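Long-range contacts in integrase (Bovine immunodeficiency virus, PDB 3KKS), which probably catalyses the insertion of reverse-transcribed viral DNA into host DNA, as retroviral integrases do, and is represented by its catalytic core domain: residues Met7-Trp12 with Gly62-Ala67; Ile16-Val21 with Leu43-Leu48; Ala20-Ser25 with Glu141-Ser146; Glu36-Val41 with His68-Leu73; Val54-Ser59 with Gly78-Thr83. All blocks are in the same frame, centred on the assembly; numbering follows the deposited sequence.

Contact 1 of 5, residues Met7-Trp12 with Gly62-Ala67; sequences MDNTHW and GPCFTA
The ring of Phe65 is approached on two sides from strand 7-12. On one side sits Asn9, its amide plane turned only 19° from the ring plane and its ND2 3.2 Å from Phe65 CZ, an oblique approach rather than a stack. On the same side the Phe65 ring also carries its own neighbour Cys64, whose SG lies over the ring centre and 3.3 Å from Asn9 ND2. On the other side Met7 slides past in a Met-aromatic contact: SD is 4.9 Å from the Phe65 ring centroid, well off the normal, and CE reaches CD1 at 3.9 Å. The backbone N of Asn9 comes in at the ring edge, near its plane, and Asp8 CA is 3.9 Å from Phe65 CZ. Met7 gets there with CG set between its backbone N and carbonyl carbon (chi1 55°) and the rest of the chain extended. Beyond the pair, Phe65 touches Ser59, and its carbonyl oxygen accepts from Lys81 NZ. Asp8 turns its side chain away from this packing, and its OD1 comes close to Asp60 OD2. Asp8 in its strand and Asp60 just past neighbouring strand 56-59 are consistent with the acidic active-site cluster of the RNase H-like integrase core.

Contact 2 of 5, residues Ile16-Val21 with Leu43-Leu48; sequences IIWVAV and LCILQL
Helix 43-48 passes over strand 16-21 with their axes 10.1 Å apart at closest approach and their directions 38° apart, so the two run roughly the same way. The backbones come nearest where Trp18 faces Cys44, and again, one helical turn on, where Ala20 faces Leu48. Trp18 fills the gap. With CG anti to the backbone N (chi1 -179°), its indole stands up from the sheet and lies against the helix. Cys44 CB sits squarely over one face, 3.4 Å from the centroid of the six-membered ring of Trp18, which makes a close CH-pi contact. The sulfur of the same Cys44 lies obliquely to the five-membered ring, 4.1 Å from SG to that centroid in Trp18. Leu48 takes the edge instead: CD2 is near the ring plane, 4.0 Å from Trp18 CH2, and the same methyl touches Ala20 CB at 4.1 Å. Ile45 adds a looser touch, CG1 to Trp18 CZ2 at 4.4 Å. All five residues are buried and the chemistry is apolar throughout. Met7 and Asn9 of the adjacent strand also touch Trp18, while Ile17, Val19 and Val21 pack on helix 89-109. A central sheet filled on both faces by helices in this way is the layered alpha/beta core of the RNase H-like fold.

Contact 3 of 5, residues Ala20-Ser25 with Glu141-Ser146; sequences AVETNS and EIYLES
Ser25 and Tyr143 come closest along the backbone, and around them the packing is tight. Ser25 CB presses on Ile142 CG2 at 3.6 Å, and Ser25 OG lies 3.5 Å from Tyr143 CB. Next to them the Glu22 carboxylate arrives at the edge of the Tyr143 ring, in its plane, with OE2 3.5 Å from CD1; the two side chains cross at about a right angle. That carboxylate is held by its own turn. Asn24 N donates to Glu22 OE1 at 3.2 Å and Ser25 N to Glu22 OE2 at 2.9 Å, both coming from above the carboxylate plane. The bend of Glu22 at chi2 (-93°) folds the acid back over these amides. Tyr143, with CG anti to its backbone N, points its hydroxyl past this cluster to Thr53 N, and its ring meets Tyr52 edge-to-face. Ser146 is buried too, its hydroxyl satisfied within the helix by donating from OG to Tyr143 O at 2.6 Å. The loose side is that of Asn24, which is exposed and whose ND2 merely grazes the helix, 4.1 Å from Ser146 CB. Residues 20-22 end strand 15-22, and the chain turns through 23-25 towards its antiparallel neighbour 28-33, so helix 139-148, near the end of the chain, docks on the turn of this beta-hairpin at the rim of the RNase H-like core.

Contact 4 of 5, residues Glu36-Val41 with His68-Leu73; sequences ETALQV and HRIENL
Ile70 and Ala38 bring together two helices of the RNase H-like core, 38-51 and 68-76, at their N-terminal ends. Ile70 CD1 carries the inner half: it lies 3.4 Å from Ala38 O and 3.9 Å from Val41 CG1, with the Ile70 and Val41 side chains crossing at about a right angle. Ala38 CB then rests against the aliphatic start of Arg69, 4.2 Å from its CG. From there Arg69 bends at chi2 (95°) and again at chi3, which brings the guanidinium alongside Leu39, the two side chains pointing the same way. Further out, Ile70 also packs on Ala42 and Ile45 of helix 38-51 and on Lys81, so the inner half is continuous with the sheet side, whereas Arg69 is on the exposed outer side. What sets Ala38 in place is the start of its helix: Thr37 is the N-cap, its OG1 accepting a weak bond from Gln40 N, and Thr37 O receives Val41 N at 3.1 Å. Ala67 is likewise the N-cap of the second helix and touches Ala38. At the outer rim, a single methyl, Leu39 CD2, covers one face of the guanidinium, off its centre and equally 3.9 Å from Arg69 NH1 and NH2.

Contact 5 of 5, residues Val54-Ser59 with Gly78-Thr83; sequences VLHLHS and GITKTT
Backbone hydrogen bonds come first: strands 56-59 and 80-83 run parallel, their axes 4.6 Å apart at closest approach, pairing His56 with Thr80 and Leu57 with Lys81. Thr80 N donates to Leu55 O at 3.1 Å; Leu57 N meets Thr80 O almost head-on at 2.6 Å; Thr82 N closes the series on Leu57 O at 3.0 Å. The polar side-chain bonds converge on one atom. Thr82 OG1, set between its backbone N and carbonyl carbon (chi1 55°), bonds His56 NE2 at 2.9 Å and His58 ND1 at 2.6 Å, reaching each ring at its edge. Ring packing follows: Thr80 CG2 stands over the centre of the His56 imidazole in a CH-pi contact, 4.0 Å from the His56 ring centroid, and Tyr87 meets both histidine rings. Apolar contacts gather on the side of Leu57, where Leu57 CB touches Ile79 CG2 at 3.8 Å and Ile79 CD1 touches Val54 CG1; Cys74 of helix 68-76 covers Leu57 and Ile79. That helix links the two strands, a beta-alpha-beta crossover, and a Schellman motif with Gly78 at C-prime ends it. The histidines share one face with Thr80 and Thr82; the other is apolar round Leu57, with Lys81 reaching Phe65 O. A hydroxyl has one hydrogen to give, so if both bonds hold, at least one imidazole nitrogen should donate. The double grip probably fixes how both rings are turned.

Overall arrangement
Contact 2 is the most central and wholly apolar, a tryptophan filling the space between sheet and helix 38-51. Contacts 2 and 3 are buried; 1, 4 and 5 partly so. Contact 4 uses the start of that helix, farther out, and its chemistry shifts to half apolar, half arginine at the rim. Contacts 1 and 5 lie on neighbouring strands, bonded to each other through Met7 N and His58 O; contact 5 is mainly backbone pairing, contact 1 sulfur and amide packing round one ring. Lys81 ties contacts 1, 4 and 5 together. Contact 3 shares Ala20 and Val21 with contact 2 but lies across the chain's centre from contacts 1 and 4, about 24 Å from contact 4 between centres.

Contact 1 of 5, residues Met7-Trp12 with Gly62-Ala67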
# COMPACT_ATOMS: atom_id res chain seq x y z
N MET A 7 -0.75 -5.80 0.40
CA MET A 7 0.62 -5.37 0.18
C MET A 7 1.38 -6.27 -0.77
O MET A 7 1.10 -7.47 -0.87
CB MET A 7 1.35 -5.33 1.52
CG MET A 7 1.28 -6.64 2.29
SD MET A 7 2.16 -6.56 3.87
CE MET A 7 1.78 -8.24 4.50
N ASP A 8 2.34 -5.68 -1.45
CA ASP A 8 3.19 -6.38 -2.40
C ASP A 8 4.48 -5.58 -2.54
O ASP A 8 4.53 -4.39 -2.25
CB ASP A 8 2.52 -6.46 -3.78
CG ASP A 8 1.37 -7.44 -3.82
OD1 ASP A 8 1.62 -8.66 -3.64
OD2 ASP A 8 0.21 -7.00 -4.03
N ASN A 9 5.53 -6.27 -2.97
CA ASN A 9 6.80 -5.63 -3.20
C ASN A 9 6.90 -5.50 -4.70
O ASN A 9 6.49 -6.39 -5.43
CB ASN A 9 7.95 -6.49 -2.67
CG ASN A 9 8.00 -6.52 -1.17
OD1 ASN A 9 7.93 -5.47 -0.53
ND2 ASN A 9 8.15 -7.70 -0.60
N THR A 10 7.42 -4.37 -5.16
CA THR A 10 7.58 -4.17 -6.59
C THR A 10 8.94 -3.60 -6.84
O THR A 10 9.68 -3.27 -5.91
CB THR A 10 6.54 -3.19 -7.15
OG1 THR A 10 6.76 -1.90 -6.58
CG2 THR A 10 5.14 -3.66 -6.83
N HIS A 11 9.28 -3.47 -8.11
CA HIS A 11 10.55 -2.91 -8.50
C HIS A 11 10.36 -1.80 -9.49
O HIS A 11 9.51 -1.85 -10.37
CB HIS A 11 11.44 -3.98 -9.14
CG HIS A 11 11.72 -5.13 -8.24
ND1 HIS A 11 12.92 -5.28 -7.57
CD2 HIS A 11 10.94 -6.17 -7.85
CE1 HIS A 11 12.86 -6.35 -6.81
NE2 HIS A 11 11.68 -6.91 -6.95
N TRP A 12 11.17 -0.78 -9.31
CA TRP A 12 11.21 0.39 -10.16
C TRP A 12 12.71 0.55 -10.32
O TRP A 12 13.38 1.05 -9.43
CB TRP A 12 10.62 1.56 -9.41
CG TRP A 12 10.73 2.78 -10.21
CD1 TRP A 12 11.52 3.85 -9.97
CD2 TRP A 12 9.98 3.07 -11.37
NE1 TRP A 12 11.31 4.81 -10.92
CE2 TRP A 12 10.36 4.36 -11.80
CE3 TRP A 12 9.01 2.37 -12.10
CZ2 TRP A 12 9.81 4.97 -12.93
CZ3 TRP A 12 8.45 2.98 -13.24
CH2 TRP A 12 8.86 4.27 -13.64
N GLY A 62 4.78 -14.94 -0.65
CA GLY A 62 6.18 -14.58 -0.60
C GLY A 62 6.76 -14.86 0.77
O GLY A 62 6.07 -14.70 1.78
N PRO A 63 8.02 -15.30 0.84
CA PRO A 63 8.72 -15.61 2.09
C PRO A 63 8.75 -14.44 3.07
O PRO A 63 8.57 -14.63 4.27
CB PRO A 63 10.12 -15.99 1.62
CG PRO A 63 9.86 -16.61 0.30
CD PRO A 63 8.84 -15.68 -0.32
N CYS A 64 8.98 -13.24 2.56
CA CYS A 64 9.06 -12.07 3.42
C CYS A 64 7.69 -11.64 3.95
O CYS A 64 7.60 -10.71 4.74
CB CYS A 64 9.73 -10.90 2.69
SG CYS A 64 8.85 -10.34 1.23
N PHE A 65 6.64 -12.32 3.50
CA PHE A 65 5.28 -12.01 3.96
C PHE A 65 4.74 -13.11 4.86
O PHE A 65 3.75 -12.90 5.57
CB PHE A 65 4.32 -11.83 2.77
CG PHE A 65 4.61 -10.62 1.91
CD1 PHE A 65 4.88 -9.38 2.48
CD2 PHE A 65 4.60 -10.73 0.52
CE1 PHE A 65 5.14 -8.26 1.69
CE2 PHE A 65 4.86 -9.61 -0.29
CZ PHE A 65 5.13 -8.38 0.30
N THR A 66 5.37 -14.29 4.84
CA THR A 66 4.89 -15.42 5.64
C THR A 66 5.75 -15.82 6.84
O THR A 66 5.42 -16.77 7.55
CB THR A 66 4.69 -16.69 4.76
OG1 THR A 66 5.91 -17.00 4.07
CG2 THR A 66 3.59 -16.47 3.74
N ALA A 67 6.85 -15.11 7.07
CA ALA A 67 7.73 -15.42 8.20
C ALA A 67 6.97 -15.30 9.52
O ALA A 67 6.00 -14.55 9.61
CB ALA A 67 8.92 -14.48 8.19

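Contact 2 of 5, residues Ile16-Val21 with Leu43-Leu48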
# COMPACT_ATOMS: atom_id res chain seq x y z
N ILE A 16 13.70 -1.26 -4.74
CA ILE A 16 12.59 -2.14 -4.36
C ILE A 16 11.57 -1.25 -3.65
O ILE A 16 11.94 -0.39 -2.85
CB ILE A 16 13.02 -3.23 -3.35
CG1 ILE A 16 14.27 -3.97 -3.83
CG2 ILE A 16 11.87 -4.21 -3.14
CD1 ILE A 16 14.78 -5.00 -2.83
N ILE A 17 10.29 -1.46 -3.92
CA ILE A 17 9.27 -0.63 -3.27
C ILE A 17 8.11 -1.45 -2.70
O ILE A 17 7.41 -2.14 -3.44
CB ILE A 17 8.71 0.42 -4.26
CG1 ILE A 17 9.81 1.41 -4.64
CG2 ILE A 17 7.54 1.17 -3.62
CD1 ILE A 17 9.44 2.32 -5.80
N TRP A 18 7.94 -1.37 -1.39
CA TRP A 18 6.85 -2.05 -0.71
C TRP A 18 5.61 -1.19 -0.98
O TRP A 18 5.66 0.03 -0.82
CB TRP A 18 7.11 -2.09 0.79
CG TRP A 18 6.05 -2.79 1.57
CD1 TRP A 18 5.88 -4.15 1.70
CD2 TRP A 18 5.02 -2.19 2.37
NE1 TRP A 18 4.82 -4.41 2.53
CE2 TRP A 18 4.28 -3.23 2.97
CE3 TRP A 18 4.67 -0.85 2.65
CZ2 TRP A 18 3.20 -2.99 3.83
CZ3 TRP A 18 3.59 -0.62 3.51
CH2 TRP A 18 2.88 -1.68 4.09
N VAL A 19 4.51 -1.82 -1.37
CA VAL A 19 3.28 -1.10 -1.69
C VAL A 19 2.04 -1.67 -1.03
O VAL A 19 1.76 -2.86 -1.12
CB VAL A 19 3.05 -1.09 -3.23
CG1 VAL A 19 1.73 -0.38 -3.56
CG2 VAL A 19 4.22 -0.42 -3.94
N ALA A 20 1.26 -0.82 -0.37
CA ALA A 20 0.03 -1.27 0.26
C ALA A 20 -1.13 -0.45 -0.28
O ALA A 20 -1.03 0.77 -0.39
CB ALA A 20 0.11 -1.14 1.79
N VAL A 21 -2.23 -1.12 -0.62
CA VAL A 21 -3.40 -0.43 -1.14
C VAL A 21 -4.61 -0.73 -0.27
O VAL A 21 -4.90 -1.89 0.02
CB VAL A 21 -3.73 -0.87 -2.59
CG1 VAL A 21 -4.97 -0.12 -3.09
CG2 VAL A 21 -2.52 -0.61 -3.49
N LEU A 43 8.88 -3.42 9.32
CA LEU A 43 9.03 -1.98 9.53
C LEU A 43 7.92 -1.25 8.75
O LEU A 43 7.30 -0.33 9.27
CB LEU A 43 10.41 -1.54 9.04
CG LEU A 43 11.49 -1.20 10.08
CD1 LEU A 43 11.23 -1.94 11.37
CD2 LEU A 43 12.86 -1.54 9.53
N CYS A 44 7.68 -1.69 7.52
CA CYS A 44 6.64 -1.11 6.68
C CYS A 44 5.25 -1.25 7.31
O CYS A 44 4.47 -0.30 7.29
CB CYS A 44 6.65 -1.75 5.30
SG CYS A 44 8.02 -1.22 4.25
N ILE A 45 4.95 -2.42 7.85
CA ILE A 45 3.65 -2.65 8.48
C ILE A 45 3.49 -1.76 9.71
O ILE A 45 2.42 -1.21 9.94
CB ILE A 45 3.48 -4.13 8.91
CG1 ILE A 45 3.46 -5.04 7.68
CG2 ILE A 45 2.19 -4.30 9.70
CD1 ILE A 45 3.37 -6.52 8.03
N LEU A 46 4.55 -1.63 10.50
CA LEU A 46 4.49 -0.78 11.69
C LEU A 46 4.22 0.67 11.32
O LEU A 46 3.48 1.36 12.01
CB LEU A 46 5.79 -0.91 12.50
CG LEU A 46 5.87 -2.19 13.34
CD1 LEU A 46 7.27 -2.39 13.88
CD2 LEU A 46 4.88 -2.12 14.49
N GLN A 47 4.82 1.12 10.21
CA GLN A 47 4.61 2.48 9.71
C GLN A 47 3.16 2.64 9.25
O GLN A 47 2.51 3.65 9.50
CB GLN A 47 5.52 2.77 8.52
CG GLN A 47 6.99 3.03 8.83
CD GLN A 47 7.30 4.52 9.02
OE1 GLN A 47 6.80 5.37 8.28
NE2 GLN A 47 8.16 4.83 9.99
N LEU A 48 2.65 1.63 8.54
CA LEU A 48 1.29 1.65 8.04
C LEU A 48 0.29 1.70 9.19
O LEU A 48 -0.66 2.49 9.17
CB LEU A 48 1.01 0.41 7.19
CG LEU A 48 -0.27 0.50 6.36
CD1 LEU A 48 -0.06 1.50 5.21
CD2 LEU A 48 -0.62 -0.87 5.80

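Contact 3 of 5, residues Ala20-Ser25 with Glu141-Ser146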
# COMPACT_ATOMS: atom_id res chain seq x y z
N ALA A 20 1.26 -0.82 -0.37
CA ALA A 20 0.03 -1.27 0.26
C ALA A 20 -1.13 -0.45 -0.28
O ALA A 20 -1.03 0.77 -0.39
CB ALA A 20 0.11 -1.14 1.79
N VAL A 21 -2.23 -1.12 -0.62
CA VAL A 21 -3.40 -0.43 -1.14
C VAL A 21 -4.61 -0.73 -0.27
O VAL A 21 -4.90 -1.89 0.02
CB VAL A 21 -3.73 -0.87 -2.59
CG1 VAL A 21 -4.97 -0.12 -3.09
CG2 VAL A 21 -2.52 -0.61 -3.49
N GLU A 22 -5.31 0.32 0.14
CA GLU A 22 -6.51 0.12 0.95
C GLU A 22 -7.62 -0.13 -0.07
O GLU A 22 -7.94 0.73 -0.88
CB GLU A 22 -6.79 1.37 1.79
CG GLU A 22 -7.72 1.11 2.97
CD GLU A 22 -9.18 1.38 2.64
OE1 GLU A 22 -10.01 0.47 2.84
OE2 GLU A 22 -9.49 2.50 2.19
N THR A 23 -8.19 -1.33 -0.01
CA THR A 23 -9.22 -1.77 -0.96
C THR A 23 -10.46 -0.91 -1.14
O THR A 23 -10.91 -0.70 -2.26
CB THR A 23 -9.69 -3.21 -0.64
OG1 THR A 23 -10.26 -3.25 0.67
CG2 THR A 23 -8.53 -4.16 -0.69
N ASN A 24 -11.03 -0.42 -0.05
CA ASN A 24 -12.23 0.40 -0.17
C ASN A 24 -11.98 1.76 -0.81
O ASN A 24 -12.65 2.13 -1.77
CB ASN A 24 -12.89 0.60 1.19
CG ASN A 24 -14.16 1.43 1.11
OD1 ASN A 24 -15.12 1.06 0.42
ND2 ASN A 24 -14.17 2.56 1.80
N SER A 25 -11.02 2.50 -0.30
CA SER A 25 -10.74 3.83 -0.83
C SER A 25 -9.78 3.84 -2.02
O SER A 25 -9.77 4.79 -2.80
CB SER A 25 -10.18 4.73 0.27
OG SER A 25 -8.90 4.26 0.67
N GLU A 141 -9.93 11.48 0.47
CA GLU A 141 -11.17 11.92 1.10
C GLU A 141 -12.05 10.73 1.44
O GLU A 141 -12.69 10.69 2.49
CB GLU A 141 -11.94 12.87 0.17
CG GLU A 141 -11.17 14.11 -0.22
CD GLU A 141 -11.86 14.93 -1.29
OE1 GLU A 141 -12.31 14.35 -2.30
OE2 GLU A 141 -11.94 16.17 -1.14
N ILE A 142 -12.08 9.75 0.55
CA ILE A 142 -12.87 8.55 0.75
C ILE A 142 -12.39 7.80 1.98
O ILE A 142 -13.20 7.39 2.82
CB ILE A 142 -12.78 7.64 -0.49
CG1 ILE A 142 -13.48 8.32 -1.68
CG2 ILE A 142 -13.39 6.28 -0.19
CD1 ILE A 142 -13.57 7.46 -2.92
N TYR A 143 -11.08 7.60 2.09
CA TYR A 143 -10.51 6.90 3.23
C TYR A 143 -10.83 7.65 4.51
O TYR A 143 -11.26 7.06 5.50
CB TYR A 143 -8.99 6.78 3.10
CG TYR A 143 -8.36 6.19 4.34
CD1 TYR A 143 -8.34 4.81 4.55
CD2 TYR A 143 -7.86 7.02 5.35
CE1 TYR A 143 -7.84 4.28 5.73
CE2 TYR A 143 -7.37 6.49 6.54
CZ TYR A 143 -7.36 5.12 6.72
OH TYR A 143 -6.88 4.59 7.90
N LEU A 144 -10.59 8.96 4.48
CA LEU A 144 -10.85 9.82 5.62
C LEU A 144 -12.30 9.69 6.06
O LEU A 144 -12.60 9.70 7.25
CB LEU A 144 -10.57 11.27 5.26
CG LEU A 144 -11.16 12.29 6.23
CD1 LEU A 144 -10.47 12.16 7.58
CD2 LEU A 144 -10.99 13.71 5.67
N GLU A 145 -13.19 9.56 5.08
CA GLU A 145 -14.61 9.45 5.38
C GLU A 145 -14.91 8.12 6.05
O GLU A 145 -15.63 8.07 7.04
CB GLU A 145 -15.43 9.59 4.10
CG GLU A 145 -16.93 9.69 4.34
CD GLU A 145 -17.28 10.82 5.30
OE1 GLU A 145 -16.74 11.93 5.12
OE2 GLU A 145 -18.09 10.58 6.22
N SER A 146 -14.35 7.03 5.52
CA SER A 146 -14.58 5.72 6.11
C SER A 146 -14.05 5.73 7.54
O SER A 146 -14.57 5.05 8.42
CB SER A 146 -13.85 4.64 5.30
OG SER A 146 -12.44 4.77 5.39

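Contact 4 of 5, residues Glu36-Val41 with His68-Leu73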
# COMPACT_ATOMS: atom_id res chain seq x y z
N GLU A 36 14.41 -7.03 0.09
CA GLU A 36 13.17 -7.77 0.36
C GLU A 36 13.33 -8.78 1.49
O GLU A 36 13.56 -9.96 1.25
CB GLU A 36 12.70 -8.50 -0.89
CG GLU A 36 11.88 -7.66 -1.84
CD GLU A 36 11.41 -8.46 -3.04
OE1 GLU A 36 12.25 -8.73 -3.94
OE2 GLU A 36 10.22 -8.82 -3.08
N THR A 37 13.19 -8.30 2.72
CA THR A 37 13.30 -9.17 3.89
C THR A 37 12.06 -9.03 4.76
O THR A 37 11.25 -8.12 4.57
CB THR A 37 14.52 -8.80 4.75
OG1 THR A 37 14.53 -7.39 5.00
CG2 THR A 37 15.81 -9.20 4.05
N ALA A 38 11.93 -9.93 5.72
CA ALA A 38 10.80 -9.90 6.63
C ALA A 38 10.95 -8.72 7.57
O ALA A 38 9.97 -8.15 8.03
CB ALA A 38 10.74 -11.20 7.42
N LEU A 39 12.20 -8.36 7.86
CA LEU A 39 12.49 -7.25 8.75
C LEU A 39 12.02 -5.94 8.14
O LEU A 39 11.36 -5.14 8.81
CB LEU A 39 14.00 -7.20 9.04
CG LEU A 39 14.58 -6.12 9.97
CD1 LEU A 39 14.83 -4.86 9.20
CD2 LEU A 39 13.65 -5.87 11.13
N GLN A 40 12.34 -5.71 6.87
CA GLN A 40 11.90 -4.49 6.21
C GLN A 40 10.38 -4.48 6.15
O GLN A 40 9.75 -3.49 6.51
CB GLN A 40 12.49 -4.39 4.81
CG GLN A 40 14.00 -4.29 4.79
CD GLN A 40 14.51 -3.24 5.74
OE1 GLN A 40 13.97 -2.13 5.81
NE2 GLN A 40 15.56 -3.57 6.48
N VAL A 41 9.80 -5.60 5.73
CA VAL A 41 8.34 -5.68 5.65
C VAL A 41 7.69 -5.33 6.99
O VAL A 41 6.69 -4.62 7.03
CB VAL A 41 7.88 -7.08 5.20
CG1 VAL A 41 6.37 -7.22 5.38
CG2 VAL A 41 8.25 -7.28 3.73
N HIS A 68 7.41 -16.05 10.53
CA HIS A 68 6.77 -16.00 11.85
C HIS A 68 6.84 -14.56 12.35
O HIS A 68 5.98 -14.11 13.11
CB HIS A 68 7.49 -16.92 12.84
CG HIS A 68 7.13 -18.37 12.68
ND1 HIS A 68 7.96 -19.39 13.08
CD2 HIS A 68 6.02 -18.96 12.18
CE1 HIS A 68 7.38 -20.55 12.82
NE2 HIS A 68 6.20 -20.32 12.27
N ARG A 69 7.88 -13.86 11.92
CA ARG A 69 8.08 -12.46 12.28
C ARG A 69 6.81 -11.67 11.91
O ARG A 69 6.25 -10.96 12.74
CB ARG A 69 9.30 -11.93 11.51
CG ARG A 69 9.29 -10.43 11.24
CD ARG A 69 10.06 -9.65 12.29
NE ARG A 69 11.50 -9.85 12.17
CZ ARG A 69 12.41 -9.19 12.88
NH1 ARG A 69 12.03 -8.28 13.77
NH2 ARG A 69 13.69 -9.45 12.70
N ILE A 70 6.36 -11.83 10.67
CA ILE A 70 5.18 -11.13 10.18
C ILE A 70 3.89 -11.66 10.77
O ILE A 70 2.98 -10.89 11.09
CB ILE A 70 5.11 -11.21 8.64
CG1 ILE A 70 6.41 -10.69 8.05
CG2 ILE A 70 3.91 -10.42 8.13
CD1 ILE A 70 6.88 -9.36 8.64
N GLU A 71 3.81 -12.98 10.91
CA GLU A 71 2.63 -13.62 11.47
C GLU A 71 2.42 -13.19 12.92
O GLU A 71 1.31 -12.87 13.33
CB GLU A 71 2.77 -15.14 11.39
CG GLU A 71 1.82 -15.81 10.40
CD GLU A 71 2.53 -16.45 9.23
OE1 GLU A 71 3.49 -17.22 9.47
OE2 GLU A 71 2.13 -16.19 8.07
N ASN A 72 3.49 -13.19 13.70
CA ASN A 72 3.37 -12.78 15.09
C ASN A 72 3.13 -11.26 15.21
O ASN A 72 2.41 -10.81 16.10
CB ASN A 72 4.61 -13.19 15.88
CG ASN A 72 4.69 -14.70 16.08
OD1 ASN A 72 3.70 -15.41 15.98
ND2 ASN A 72 5.89 -15.18 16.39
N LEU A 73 3.72 -10.49 14.31
CA LEU A 73 3.55 -9.04 14.33
C LEU A 73 2.08 -8.67 14.14
O LEU A 73 1.55 -7.79 14.84
CB LEU A 73 4.40 -8.38 13.24
CG LEU A 73 4.17 -6.87 13.08
CD1 LEU A 73 4.31 -6.19 14.43
CD2 LEU A 73 5.15 -6.29 12.08

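Contact 5 of 5, residues Val54-Ser59 with Gly78-Thr83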
# COMPACT_ATOMS: atom_id res chain seq x y z
N VAL A 54 -5.55 -0.34 10.15
CA VAL A 54 -5.35 -1.57 9.41
C VAL A 54 -5.97 -2.70 10.20
O VAL A 54 -5.48 -3.07 11.26
CB VAL A 54 -3.86 -1.87 9.22
CG1 VAL A 54 -3.67 -3.14 8.40
CG2 VAL A 54 -3.18 -0.69 8.56
N LEU A 55 -7.06 -3.25 9.67
CA LEU A 55 -7.77 -4.33 10.32
C LEU A 55 -7.51 -5.68 9.70
O LEU A 55 -7.62 -6.72 10.36
CB LEU A 55 -9.27 -4.04 10.31
CG LEU A 55 -9.81 -3.28 11.52
CD1 LEU A 55 -8.70 -2.50 12.20
CD2 LEU A 55 -10.93 -2.37 11.09
N HIS A 56 -7.13 -5.68 8.43
CA HIS A 56 -6.88 -6.92 7.73
C HIS A 56 -5.78 -6.70 6.71
O HIS A 56 -5.81 -5.73 5.95
CB HIS A 56 -8.18 -7.39 7.06
CG HIS A 56 -8.09 -8.75 6.44
ND1 HIS A 56 -9.21 -9.51 6.18
CD2 HIS A 56 -7.03 -9.49 6.02
CE1 HIS A 56 -8.84 -10.66 5.62
NE2 HIS A 56 -7.53 -10.66 5.52
N LEU A 57 -4.80 -7.60 6.71
CA LEU A 57 -3.66 -7.51 5.80
C LEU A 57 -3.61 -8.74 4.89
O LEU A 57 -3.70 -9.87 5.37
CB LEU A 57 -2.38 -7.39 6.62
CG LEU A 57 -1.15 -6.71 6.02
CD1 LEU A 57 -1.52 -5.36 5.41
CD2 LEU A 57 -0.12 -6.51 7.13
N HIS A 58 -3.47 -8.51 3.59
CA HIS A 58 -3.41 -9.60 2.62
C HIS A 58 -2.18 -9.47 1.73
O HIS A 58 -1.68 -8.36 1.51
CB HIS A 58 -4.67 -9.58 1.75
CG HIS A 58 -4.80 -10.76 0.84
ND1 HIS A 58 -5.03 -12.04 1.31
CD2 HIS A 58 -4.75 -10.86 -0.51
CE1 HIS A 58 -5.10 -12.88 0.28
NE2 HIS A 58 -4.93 -12.19 -0.83
N SER A 59 -1.69 -10.59 1.21
CA SER A 59 -0.52 -10.60 0.33
C SER A 59 -0.34 -11.98 -0.31
O SER A 59 -1.16 -12.88 -0.10
CB SER A 59 0.73 -10.26 1.12
OG SER A 59 0.94 -11.20 2.14
N GLY A 78 -3.08 -7.07 16.43
CA GLY A 78 -4.49 -7.38 16.26
C GLY A 78 -4.94 -7.20 14.83
O GLY A 78 -6.00 -6.62 14.57
N ILE A 79 -4.15 -7.69 13.88
CA ILE A 79 -4.48 -7.58 12.47
C ILE A 79 -4.74 -8.95 11.85
O ILE A 79 -3.95 -9.87 11.99
CB ILE A 79 -3.32 -6.91 11.68
CG1 ILE A 79 -3.16 -5.45 12.11
CG2 ILE A 79 -3.59 -7.00 10.19
CD1 ILE A 79 -1.96 -4.77 11.49
N THR A 80 -5.86 -9.08 11.16
CA THR A 80 -6.17 -10.34 10.51
C THR A 80 -5.26 -10.44 9.30
O THR A 80 -5.16 -9.50 8.52
CB THR A 80 -7.63 -10.38 10.05
OG1 THR A 80 -8.48 -10.10 11.17
CG2 THR A 80 -7.97 -11.75 9.49
N LYS A 81 -4.59 -11.57 9.15
CA LYS A 81 -3.68 -11.76 8.03
C LYS A 81 -4.07 -12.97 7.20
O LYS A 81 -4.38 -14.03 7.74
CB LYS A 81 -2.24 -11.90 8.52
CG LYS A 81 -1.24 -12.24 7.43
CD LYS A 81 0.18 -12.32 7.98
CE LYS A 81 1.11 -13.03 7.02
NZ LYS A 81 1.10 -12.43 5.67
N THR A 82 -4.05 -12.79 5.88
CA THR A 82 -4.39 -13.86 4.95
C THR A 82 -3.36 -13.88 3.83
O THR A 82 -2.56 -12.95 3.71
CB THR A 82 -5.81 -13.68 4.37
OG1 THR A 82 -5.93 -12.39 3.76
CG2 THR A 82 -6.85 -13.82 5.48
N THR A 83 -3.39 -14.93 3.02
CA THR A 83 -2.44 -15.08 1.93
C THR A 83 -3.06 -15.73 0.69
O THR A 83 -4.16 -16.28 0.74
CB THR A 83 -1.22 -15.92 2.40
OG1 THR A 83 -0.60 -15.26 3.51
CG2 THR A 83 -0.20 -16.09 1.29